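Long-range contacts in solute-binding periplasmic protein of iron/siderophore ABC transporter (PDB 6B2Y), which probably captures chelated iron or a related transition metal in the periplasm and delivers it to an ABC transporter for uptake: residues V41-G46 / V159-F164; A53-I58 / A182-Q187; A133-S138 / E147-L152; N171-M176 / N191-Y196. All blocks are in the same frame, centred on the assembly; numbering follows the deposited sequence.

Interaction 1: residues V41-G46 / V159-F164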
# COMPACT_ATOMS: atom_id res chain seq x y z
N VAL A 41 10.25 20.62 -9.95
CA VAL A 41 9.01 19.85 -9.91
C VAL A 41 8.07 20.53 -8.92
O VAL A 41 8.51 21.18 -7.97
CB VAL A 41 9.23 18.36 -9.50
CG1 VAL A 41 10.20 17.66 -10.45
CG2 VAL A 41 9.71 18.24 -8.04
N THR A 42 6.78 20.42 -9.17
CA THR A 42 5.77 20.75 -8.17
C THR A 42 5.34 19.44 -7.53
O THR A 42 4.86 18.54 -8.23
CB THR A 42 4.57 21.48 -8.77
OG1 THR A 42 5.00 22.68 -9.44
CG2 THR A 42 3.58 21.85 -7.66
N ASP A 43 5.51 19.32 -6.21
CA ASP A 43 5.26 18.01 -5.61
C ASP A 43 3.82 17.91 -5.09
O ASP A 43 2.99 18.79 -5.31
CB ASP A 43 6.32 17.70 -4.53
CG ASP A 43 6.11 18.47 -3.23
OD1 ASP A 43 5.15 19.23 -3.10
OD2 ASP A 43 6.96 18.29 -2.32
N MET A 44 3.52 16.79 -4.42
CA MET A 44 2.13 16.56 -4.03
C MET A 44 1.69 17.44 -2.87
O MET A 44 0.49 17.52 -2.58
CB MET A 44 1.91 15.07 -3.68
CG MET A 44 2.12 14.17 -4.88
SD MET A 44 1.09 14.66 -6.28
CE MET A 44 -0.51 14.45 -5.54
N ALA A 45 2.64 18.11 -2.21
CA ALA A 45 2.31 19.14 -1.23
C ALA A 45 2.15 20.52 -1.86
O ALA A 45 1.80 21.48 -1.16
CB ALA A 45 3.39 19.18 -0.14
N GLY A 46 2.37 20.64 -3.16
CA GLY A 46 2.34 21.92 -3.83
C GLY A 46 3.61 22.72 -3.71
O GLY A 46 3.64 23.88 -4.14
N VAL A 159 13.84 17.78 -1.35
CA VAL A 159 12.88 16.85 -0.76
C VAL A 159 11.58 16.93 -1.56
O VAL A 159 11.07 18.03 -1.80
CB VAL A 159 12.62 17.17 0.72
CG1 VAL A 159 11.52 16.29 1.28
CG2 VAL A 159 13.90 17.04 1.55
N VAL A 160 11.06 15.78 -1.97
CA VAL A 160 9.85 15.71 -2.79
C VAL A 160 8.82 14.86 -2.04
O VAL A 160 9.13 13.75 -1.62
CB VAL A 160 10.14 15.10 -4.17
CG1 VAL A 160 8.85 14.73 -4.89
CG2 VAL A 160 10.99 16.05 -5.01
N PHE A 161 7.59 15.39 -1.91
CA PHE A 161 6.49 14.68 -1.25
C PHE A 161 5.58 14.02 -2.28
O PHE A 161 5.23 14.63 -3.29
CB PHE A 161 5.66 15.62 -0.37
CG PHE A 161 6.38 16.06 0.86
CD1 PHE A 161 6.33 15.29 2.02
CD2 PHE A 161 7.15 17.21 0.85
CE1 PHE A 161 7.02 15.69 3.15
CE2 PHE A 161 7.85 17.61 1.99
CZ PHE A 161 7.78 16.85 3.13
N VAL A 162 5.20 12.77 -2.00
CA VAL A 162 4.22 12.02 -2.78
C VAL A 162 3.06 11.65 -1.85
O VAL A 162 3.12 11.86 -0.64
CB VAL A 162 4.81 10.76 -3.42
CG1 VAL A 162 5.87 11.13 -4.45
CG2 VAL A 162 5.38 9.81 -2.32
N ASP A 163 1.99 11.10 -2.43
CA ASP A 163 0.93 10.55 -1.60
C ASP A 163 0.26 9.37 -2.29
O ASP A 163 -0.29 9.51 -3.39
CB ASP A 163 -0.14 11.59 -1.26
CG ASP A 163 -1.28 10.98 -0.45
OD1 ASP A 163 -1.00 10.34 0.59
OD2 ASP A 163 -2.46 11.11 -0.86
N PHE A 164 0.30 8.22 -1.61
CA PHE A 164 -0.49 7.03 -1.94
C PHE A 164 -1.40 6.63 -0.80
O PHE A 164 -2.08 5.59 -0.88
CB PHE A 164 0.44 5.84 -2.27
CG PHE A 164 1.42 6.13 -3.35
CD1 PHE A 164 0.99 6.21 -4.67
CD2 PHE A 164 2.77 6.33 -3.05
CE1 PHE A 164 1.89 6.46 -5.69
CE2 PHE A 164 3.67 6.58 -4.05
CZ PHE A 164 3.24 6.66 -5.38

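Interaction 2: residues A53-I58 / A182-Q187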
# COMPACT_ATOMS: atom_id res chain seq x y z
N ALA A 53 19.84 17.76 -12.72
CA ALA A 53 19.64 17.08 -14.00
C ALA A 53 20.03 15.62 -13.95
O ALA A 53 19.53 14.83 -14.77
CB ALA A 53 20.44 17.79 -15.09
N LYS A 54 20.89 15.23 -13.02
CA LYS A 54 21.33 13.86 -12.85
C LYS A 54 20.96 13.41 -11.45
O LYS A 54 21.26 14.11 -10.47
CB LYS A 54 22.84 13.73 -13.06
CG LYS A 54 23.32 14.04 -14.48
CD LYS A 54 24.63 13.31 -14.77
CE LYS A 54 24.94 13.26 -16.26
NZ LYS A 54 24.15 12.20 -16.96
N VAL A 55 20.29 12.26 -11.35
CA VAL A 55 19.88 11.71 -10.07
C VAL A 55 20.38 10.27 -10.01
O VAL A 55 19.93 9.42 -10.77
CB VAL A 55 18.36 11.75 -9.86
CG1 VAL A 55 17.98 10.95 -8.62
CG2 VAL A 55 17.90 13.19 -9.75
N GLU A 56 21.33 10.00 -9.11
CA GLU A 56 21.81 8.64 -8.93
C GLU A 56 21.85 8.18 -7.48
O GLU A 56 22.11 7.00 -7.24
CB GLU A 56 23.22 8.47 -9.54
CG GLU A 56 23.32 8.81 -11.03
CD GLU A 56 22.58 7.82 -11.92
OE1 GLU A 56 22.49 6.63 -11.56
OE2 GLU A 56 22.07 8.25 -12.99
N ARG A 57 21.59 9.06 -6.51
CA ARG A 57 21.63 8.72 -5.09
C ARG A 57 20.33 9.17 -4.43
O ARG A 57 20.18 10.34 -4.06
CB ARG A 57 22.85 9.37 -4.42
CG ARG A 57 24.15 9.03 -5.12
CD ARG A 57 25.38 9.62 -4.43
NE ARG A 57 25.58 9.11 -3.08
CZ ARG A 57 26.12 7.93 -2.79
NH1 ARG A 57 26.49 7.11 -3.77
NH2 ARG A 57 26.28 7.55 -1.52
N ILE A 58 19.39 8.23 -4.26
CA ILE A 58 18.05 8.52 -3.75
C ILE A 58 17.94 8.07 -2.30
O ILE A 58 18.33 6.95 -1.96
CB ILE A 58 16.97 7.79 -4.58
CG1 ILE A 58 17.11 8.12 -6.07
CG2 ILE A 58 15.56 8.14 -4.05
CD1 ILE A 58 16.28 7.19 -6.93
N ALA A 182 10.95 13.62 -11.19
CA ALA A 182 12.01 13.90 -10.23
C ALA A 182 13.16 12.92 -10.34
O ALA A 182 14.30 13.27 -10.03
CB ALA A 182 11.46 13.88 -8.81
N LEU A 183 12.89 11.69 -10.77
CA LEU A 183 13.93 10.67 -10.84
C LEU A 183 14.38 10.39 -12.26
O LEU A 183 15.14 9.44 -12.48
CB LEU A 183 13.45 9.38 -10.18
CG LEU A 183 12.96 9.59 -8.75
CD1 LEU A 183 12.42 8.31 -8.16
CD2 LEU A 183 14.11 10.15 -7.91
N HIS A 184 13.91 11.18 -13.22
CA HIS A 184 14.32 11.09 -14.62
C HIS A 184 14.02 9.70 -15.19
O HIS A 184 14.84 9.08 -15.87
CB HIS A 184 15.80 11.46 -14.77
CG HIS A 184 16.10 12.83 -14.26
ND1 HIS A 184 15.57 13.97 -14.85
CD2 HIS A 184 16.85 13.26 -13.22
CE1 HIS A 184 16.00 15.03 -14.19
NE2 HIS A 184 16.76 14.63 -13.19
N ARG A 185 12.80 9.22 -14.94
CA ARG A 185 12.28 7.99 -15.52
C ARG A 185 10.86 8.22 -16.06
O ARG A 185 9.92 7.49 -15.75
CB ARG A 185 12.29 6.86 -14.50
CG ARG A 185 13.68 6.52 -13.98
CD ARG A 185 14.48 5.77 -15.03
NE ARG A 185 15.73 5.24 -14.48
CZ ARG A 185 16.84 5.96 -14.33
NH1 ARG A 185 16.85 7.24 -14.68
NH2 ARG A 185 17.94 5.41 -13.82
N GLU A 186 10.71 9.25 -16.89
CA GLU A 186 9.37 9.68 -17.31
C GLU A 186 8.65 8.61 -18.13
O GLU A 186 7.43 8.44 -18.01
CB GLU A 186 9.47 10.98 -18.11
CG GLU A 186 9.82 12.19 -17.28
CD GLU A 186 11.31 12.49 -17.21
OE1 GLU A 186 11.63 13.65 -16.89
OE2 GLU A 186 12.15 11.59 -17.47
N GLN A 187 9.38 7.90 -19.00
CA GLN A 187 8.74 6.89 -19.84
C GLN A 187 8.22 5.73 -18.99
O GLN A 187 7.12 5.23 -19.22
CB GLN A 187 9.71 6.39 -20.90
CG GLN A 187 9.05 5.52 -21.97
CD GLN A 187 7.91 6.23 -22.67
OE1 GLN A 187 8.13 7.14 -23.47
NE2 GLN A 187 6.68 5.82 -22.37
O HOH W 1 19.83 8.13 -14.38

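Interaction 3: residues A133-S138 / E147-L152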
# COMPACT_ATOMS: atom_id res chain seq x y z
N ALA A 133 15.59 13.26 -1.82
CA ALA A 133 14.92 12.45 -0.81
C ALA A 133 13.41 12.49 -1.05
O ALA A 133 12.88 13.52 -1.46
CB ALA A 133 15.25 12.93 0.61
N ILE A 134 12.73 11.37 -0.81
CA ILE A 134 11.30 11.27 -1.07
C ILE A 134 10.59 10.96 0.24
O ILE A 134 11.04 10.08 0.99
CB ILE A 134 11.00 10.17 -2.12
CG1 ILE A 134 11.85 10.38 -3.38
CG2 ILE A 134 9.53 10.17 -2.46
CD1 ILE A 134 11.89 9.17 -4.29
N PHE A 135 9.50 11.68 0.52
CA PHE A 135 8.65 11.41 1.67
C PHE A 135 7.19 11.36 1.24
O PHE A 135 6.84 11.77 0.14
CB PHE A 135 8.79 12.47 2.76
CG PHE A 135 10.12 12.48 3.44
CD1 PHE A 135 11.21 13.09 2.83
CD2 PHE A 135 10.27 11.93 4.69
CE1 PHE A 135 12.44 13.11 3.45
CE2 PHE A 135 11.50 11.96 5.32
CZ PHE A 135 12.57 12.55 4.70
N GLY A 136 6.34 10.90 2.15
CA GLY A 136 4.90 10.94 1.94
C GLY A 136 4.29 12.13 2.65
O GLY A 136 4.86 12.64 3.62
N LEU A 137 3.15 12.60 2.14
CA LEU A 137 2.38 13.62 2.83
C LEU A 137 1.98 13.12 4.21
O LEU A 137 1.77 11.92 4.42
CB LEU A 137 1.12 13.98 2.05
CG LEU A 137 1.22 14.77 0.76
CD1 LEU A 137 -0.20 15.07 0.29
CD2 LEU A 137 2.00 16.05 0.98
N SER A 138 1.87 14.04 5.16
CA SER A 138 1.45 13.66 6.51
C SER A 138 -0.07 13.46 6.59
O SER A 138 -0.82 13.99 5.75
CB SER A 138 1.90 14.71 7.53
OG SER A 138 1.88 16.00 6.97
N GLU A 147 11.65 14.87 11.69
CA GLU A 147 12.94 15.46 12.04
C GLU A 147 13.90 15.44 10.87
O GLU A 147 14.72 16.35 10.72
CB GLU A 147 13.56 14.71 13.23
CG GLU A 147 12.58 14.26 14.31
CD GLU A 147 13.23 13.32 15.33
OE1 GLU A 147 14.43 13.01 15.18
OE2 GLU A 147 12.54 12.90 16.29
N LEU A 148 13.80 14.42 10.01
CA LEU A 148 14.73 14.30 8.90
C LEU A 148 14.41 15.29 7.78
O LEU A 148 15.32 15.75 7.10
CB LEU A 148 14.71 12.87 8.36
CG LEU A 148 15.71 12.55 7.24
CD1 LEU A 148 17.13 12.93 7.64
CD2 LEU A 148 15.65 11.09 6.88
N VAL A 149 13.15 15.64 7.57
CA VAL A 149 12.85 16.61 6.52
C VAL A 149 13.53 17.94 6.81
O VAL A 149 14.19 18.53 5.95
CB VAL A 149 11.33 16.77 6.36
CG1 VAL A 149 11.04 17.84 5.33
CG2 VAL A 149 10.72 15.43 5.97
N LYS A 150 13.39 18.42 8.05
CA LYS A 150 13.97 19.70 8.44
C LYS A 150 15.49 19.72 8.25
O LYS A 150 16.06 20.70 7.77
CB LYS A 150 13.56 19.96 9.89
CG LYS A 150 14.06 21.27 10.48
CD LYS A 150 13.69 21.25 11.94
CE LYS A 150 13.71 22.58 12.55
NZ LYS A 150 15.05 23.27 12.28
N GLN A 151 16.15 18.62 8.61
CA GLN A 151 17.60 18.54 8.47
C GLN A 151 18.01 18.63 6.99
O GLN A 151 18.89 19.40 6.62
CB GLN A 151 18.11 17.25 9.12
CG GLN A 151 19.54 16.86 8.81
CD GLN A 151 20.10 15.90 9.85
OE1 GLN A 151 20.60 16.32 10.89
NE2 GLN A 151 19.99 14.61 9.58
N LEU A 152 17.34 17.86 6.13
CA LEU A 152 17.68 17.86 4.71
C LEU A 152 17.48 19.23 4.08
O LEU A 152 18.29 19.66 3.24
CB LEU A 152 16.84 16.80 3.98
CG LEU A 152 17.18 15.33 4.19
CD1 LEU A 152 15.98 14.41 3.95
CD2 LEU A 152 18.37 14.89 3.36

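Interaction 4: residues N171-M176 / N191-Y196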
# COMPACT_ATOMS: atom_id res chain seq x y z
N ASN A 171 -4.48 10.80 -6.09
CA ASN A 171 -3.07 11.15 -5.99
C ASN A 171 -2.11 10.04 -6.43
O ASN A 171 -0.90 10.30 -6.56
CB ASN A 171 -2.72 11.53 -4.54
CG ASN A 171 -3.32 12.88 -4.13
OD1 ASN A 171 -3.82 13.64 -4.96
ND2 ASN A 171 -3.26 13.17 -2.83
N THR A 172 -2.60 8.83 -6.66
CA THR A 172 -1.69 7.75 -7.03
C THR A 172 -1.00 8.05 -8.35
O THR A 172 0.23 7.93 -8.47
CB THR A 172 -2.42 6.41 -7.12
OG1 THR A 172 -2.93 6.06 -5.84
CG2 THR A 172 -1.45 5.32 -7.59
N LEU A 173 -1.78 8.44 -9.38
CA LEU A 173 -1.20 8.69 -10.70
C LEU A 173 -0.40 9.98 -10.73
O LEU A 173 0.72 9.98 -11.28
CB LEU A 173 -2.31 8.66 -11.76
CG LEU A 173 -2.98 7.30 -11.83
CD1 LEU A 173 -4.04 7.29 -12.94
CD2 LEU A 173 -1.91 6.21 -12.09
N PRO A 174 -0.89 11.11 -10.20
CA PRO A 174 0.00 12.27 -10.07
C PRO A 174 1.30 11.95 -9.34
O PRO A 174 2.35 12.45 -9.74
CB PRO A 174 -0.85 13.28 -9.28
CG PRO A 174 -2.25 12.98 -9.71
CD PRO A 174 -2.27 11.44 -9.78
N SER A 175 1.25 11.14 -8.27
CA SER A 175 2.49 10.84 -7.55
C SER A 175 3.47 10.09 -8.44
O SER A 175 4.68 10.31 -8.37
CB SER A 175 2.19 10.01 -6.30
OG SER A 175 1.52 10.78 -5.32
N MET A 176 2.97 9.17 -9.28
CA MET A 176 3.88 8.45 -10.17
C MET A 176 4.45 9.35 -11.25
O MET A 176 5.62 9.21 -11.62
CB MET A 176 3.17 7.24 -10.80
CG MET A 176 2.83 6.08 -9.86
SD MET A 176 4.27 5.47 -8.93
CE MET A 176 5.34 5.02 -10.31
N ASN A 191 4.39 4.56 -18.67
CA ASN A 191 3.99 3.17 -18.88
C ASN A 191 3.17 2.66 -17.70
O ASN A 191 2.14 2.01 -17.89
CB ASN A 191 5.23 2.28 -19.08
CG ASN A 191 5.97 2.59 -20.38
OD1 ASN A 191 5.41 3.22 -21.28
ND2 ASN A 191 7.23 2.16 -20.46
N TYR A 192 3.60 2.97 -16.47
CA TYR A 192 2.84 2.48 -15.33
C TYR A 192 1.48 3.18 -15.22
O TYR A 192 0.46 2.53 -14.91
CB TYR A 192 3.63 2.61 -14.03
CG TYR A 192 2.89 1.88 -12.94
CD1 TYR A 192 2.91 0.49 -12.86
CD2 TYR A 192 2.06 2.58 -12.05
CE1 TYR A 192 2.19 -0.17 -11.90
CE2 TYR A 192 1.33 1.91 -11.09
CZ TYR A 192 1.39 0.54 -11.02
OH TYR A 192 0.66 -0.12 -10.06
N ILE A 193 1.42 4.49 -15.49
CA ILE A 193 0.16 5.22 -15.39
C ILE A 193 -0.88 4.61 -16.32
O ILE A 193 -2.04 4.41 -15.93
CB ILE A 193 0.38 6.71 -15.69
CG1 ILE A 193 1.04 7.40 -14.50
CG2 ILE A 193 -0.93 7.41 -16.10
CD1 ILE A 193 1.85 8.64 -14.93
N ASN A 194 -0.47 4.30 -17.54
CA ASN A 194 -1.37 3.66 -18.50
C ASN A 194 -1.79 2.27 -18.02
O ASN A 194 -2.96 1.91 -18.13
CB ASN A 194 -0.68 3.59 -19.87
CG ASN A 194 -0.74 4.91 -20.61
OD1 ASN A 194 -1.60 5.73 -20.33
ND2 ASN A 194 0.18 5.13 -21.54
N PHE A 195 -0.84 1.47 -17.49
CA PHE A 195 -1.19 0.14 -17.00
C PHE A 195 -2.16 0.22 -15.83
O PHE A 195 -3.12 -0.55 -15.75
CB PHE A 195 0.09 -0.60 -16.58
CG PHE A 195 -0.16 -1.88 -15.81
CD1 PHE A 195 -0.37 -3.08 -16.48
CD2 PHE A 195 -0.16 -1.89 -14.42
CE1 PHE A 195 -0.59 -4.27 -15.77
CE2 PHE A 195 -0.38 -3.06 -13.71
CZ PHE A 195 -0.59 -4.26 -14.39
N TYR A 196 -1.94 1.16 -14.93
CA TYR A 196 -2.81 1.30 -13.77
C TYR A 196 -4.21 1.75 -14.19
O TYR A 196 -5.22 1.16 -13.79
CB TYR A 196 -2.18 2.30 -12.82
CG TYR A 196 -2.90 2.56 -11.52
CD1 TYR A 196 -4.02 3.41 -11.48
CD2 TYR A 196 -2.44 2.02 -10.33
CE1 TYR A 196 -4.67 3.69 -10.30
CE2 TYR A 196 -3.09 2.28 -9.15
CZ TYR A 196 -4.19 3.12 -9.13
OH TYR A 196 -4.84 3.39 -7.96

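Interaction 1: residues V41-G46 / V159-F164
The touching parts of V41-G46 and V159-F164 run 59° apart end to end and come nearest where the CA atoms of M44 and V162 are 5.2 Å from each other, V162 lying in strand 159-162, one of the two outer strands of the parallel sheet. Two hydrogen bonds join them, both using the backbone of F161. F161 N donates a hydrogen bond to D43 OD2 at 3.0 Å with an N-H...O angle of 160°, reaching the carboxylate from above its plane, and M44 N donates to F161 O at 3.0 Å, equally straight. The D43 carboxylate can do this because CG sits between its own backbone N and carbonyl carbon (chi1 75°). OD2 also comes up to the edge of the F161 ring, near its plane, 3.4 Å from CD2, the carboxylate standing almost perpendicular to the ring. A salt bridge to R47 takes the same oxygen, so OD2 is gripped by an N-H and a guanidinium together, which would be expected to favour the charged form.

Strand 159-162 ends the five-stranded parallel sheet, and the type I turn D43-G46, in the connection of the beta hairpin 40-42/48-50, is pinned to that edge. G46 N bonds to D43 O to close the turn, while A45 N makes a weak bond to D43 OD1. Apolar contacts flank the polar pair: V41 CG2 meets V160 CG2 at 4.0 Å, the side chains crossing at about a right angle, and M44 CG lies 3.7 Å from V162 CA before its bent chain leads away toward N171 and S175 of helix 168-182.

Interaction 2: residues A53-I58 / A182-Q187
H184 lays one face of its imidazole under the carbonyl oxygen of A53, with A53 O 3.2 Å from H184 NE2 and displaced from the ring centre toward that nitrogen. The angle is too poor for a hydrogen bond; NE2 has its partner in P52 O, one residue earlier in the same loop, a bond that would hold the ring's rotation while A53 O rests on its face. The edge of the ring is used as well: V55 CG2 lies near its plane, 3.6 Å from H184 CD2, the two side chains meeting almost perpendicularly.

V55 divides its branches between two neighbours. With CG1 opposite the backbone N (chi1 170°), that methyl reaches L183 CD2 at 4.0 Å, leaving CG2 against the edge of the imidazole and near the carbonyl oxygen of A182, an oxygen buried here without a polar partner in the model. L183 CD2 also touches I58 CD1 at 3.8 Å, so one leucine methyl lies against both V55 and I58. Beside this apolar patch a water links E56 and R185: it donates to E56 OE2 at 2.6 Å and accepts from R185 NH1 at 3.1 Å, meeting the guanidinium at its edge and in its plane. The same NH1 is bonded to H184 O.

Helix 168-182 ends at A182, L183 departs from helical backbone angles, and R185 is the N-cap of helix 186-207. The contact thus sets this interhelical turn against the loop leading into strand 58-60, with I132 of the adjacent strand 132-136 touching V55, A182 and L183 from the sheet.

Interaction 3: residues A133-S138 / E147-L152
The F135 ring meets helix 147-152 with one face and part of its edge. V149 CG2 sits over the centre of the face, 3.5 Å from the ring centroid and only 8° off the ring normal, which makes this a CH-pi contact of nearly vertical approach. All six ring carbons of F135 consequently lie 3.6 to 3.9 Å from V149 CG2. The side chains of F135 and V149 run antiparallel alongside one another, and the branch that does the touching is the one lying opposite V149's carbonyl carbon, with CG1 taking the place opposite its backbone N (chi1 176°).

Two leucines come to the edge instead. L152 CD1 lies in the ring plane, 3.8 Å from F135 CE1, its side chain crossing that of the phenylalanine obliquely, and L148 CG approaches the outer end of the ring, 4.0 Å from F135 CZ. The L152 methyl does a second job, L152 CD1 touching A133 CB at 3.7 Å, so it sits between two residues that point off the same side of the strand, two positions apart.

Strand 132-136 and the helix run roughly antiparallel, their short axes 144° apart and 10.5 Å from each other at closest approach. As the helix leads on to strand 159-162, the parallel neighbour of 132-136, the unit is a beta-alpha-beta crossover, and F135 also touches V159 and F161 of that next strand.

Every touching group across these segments is a hydrocarbon: the association rests on shape and dispersion, with the ring's pi face accepting one methyl and its rim packed by leucines, and without a polar bond to set the orientation.

Interaction 4: residues N171-M176 / N191-Y196
T172 opens this packing of an antiparallel helix pair, helices 168-182 and 186-207, whose local axes lie 163° apart in direction and 9.8 Å from each other. The two follow each other through a short turn as a helical hairpin, and helix 186-207 then leads toward strand 217-221 of the second sheet, consistent with the long interdomain helix of iron-siderophore binding proteins. T172 CG2, opposite the backbone N, comes within 3.8 Å of Y196 CE2, the side chains set roughly square to each other. The polar ends look elsewhere: T172 OG1 is bonded to P168 O and Y196 OH to N339 OD1.

L173 follows; its CA and that of I193, 6.0 Å apart, are the nearest pair across the segments. One methyl does most of the touching, L173 CD2 lying 3.6 Å from Y196 CD1 and 4.0 Å from I193 CG1. The Y196 ring therefore has T172 near its hydroxyl end and L173 near its CB end.

The helix is kinked here: P174, an imino residue, cannot donate, and L173 N makes no bond to the preceding turn. S175 N resumes the helical pattern by bonding N171 O.

M176 closes the segment one turn beyond T172. Its chain, bent at chi2 and chi3, runs aslant of Y192, and Y192 OH is held by P337 O. The nearest approach of this last pair is M176 CG to Y192 CD2, 4.2 Å.

From the N terminus, segment 41-46 meets strand 159-162 after 112 intervening residues, closing interaction 1. The loop 53-58 begins inside this span but finds its partner only at 182-187, so interactions 1 and 2 cross. Interaction 3, a short closure from strand 132-136 to helix 147-154, is nested inside both. Interaction 4 opens after interactions 1 and 3 have closed and crosses interaction 2, whose second segment spans the end of one helix and the start of the other. Strands 132-136 and 159-162 are sheet neighbours shared by interactions 3 and 1, while D163 bonds to N171 and S175, joining interaction 1 to the helix pair of interaction 4.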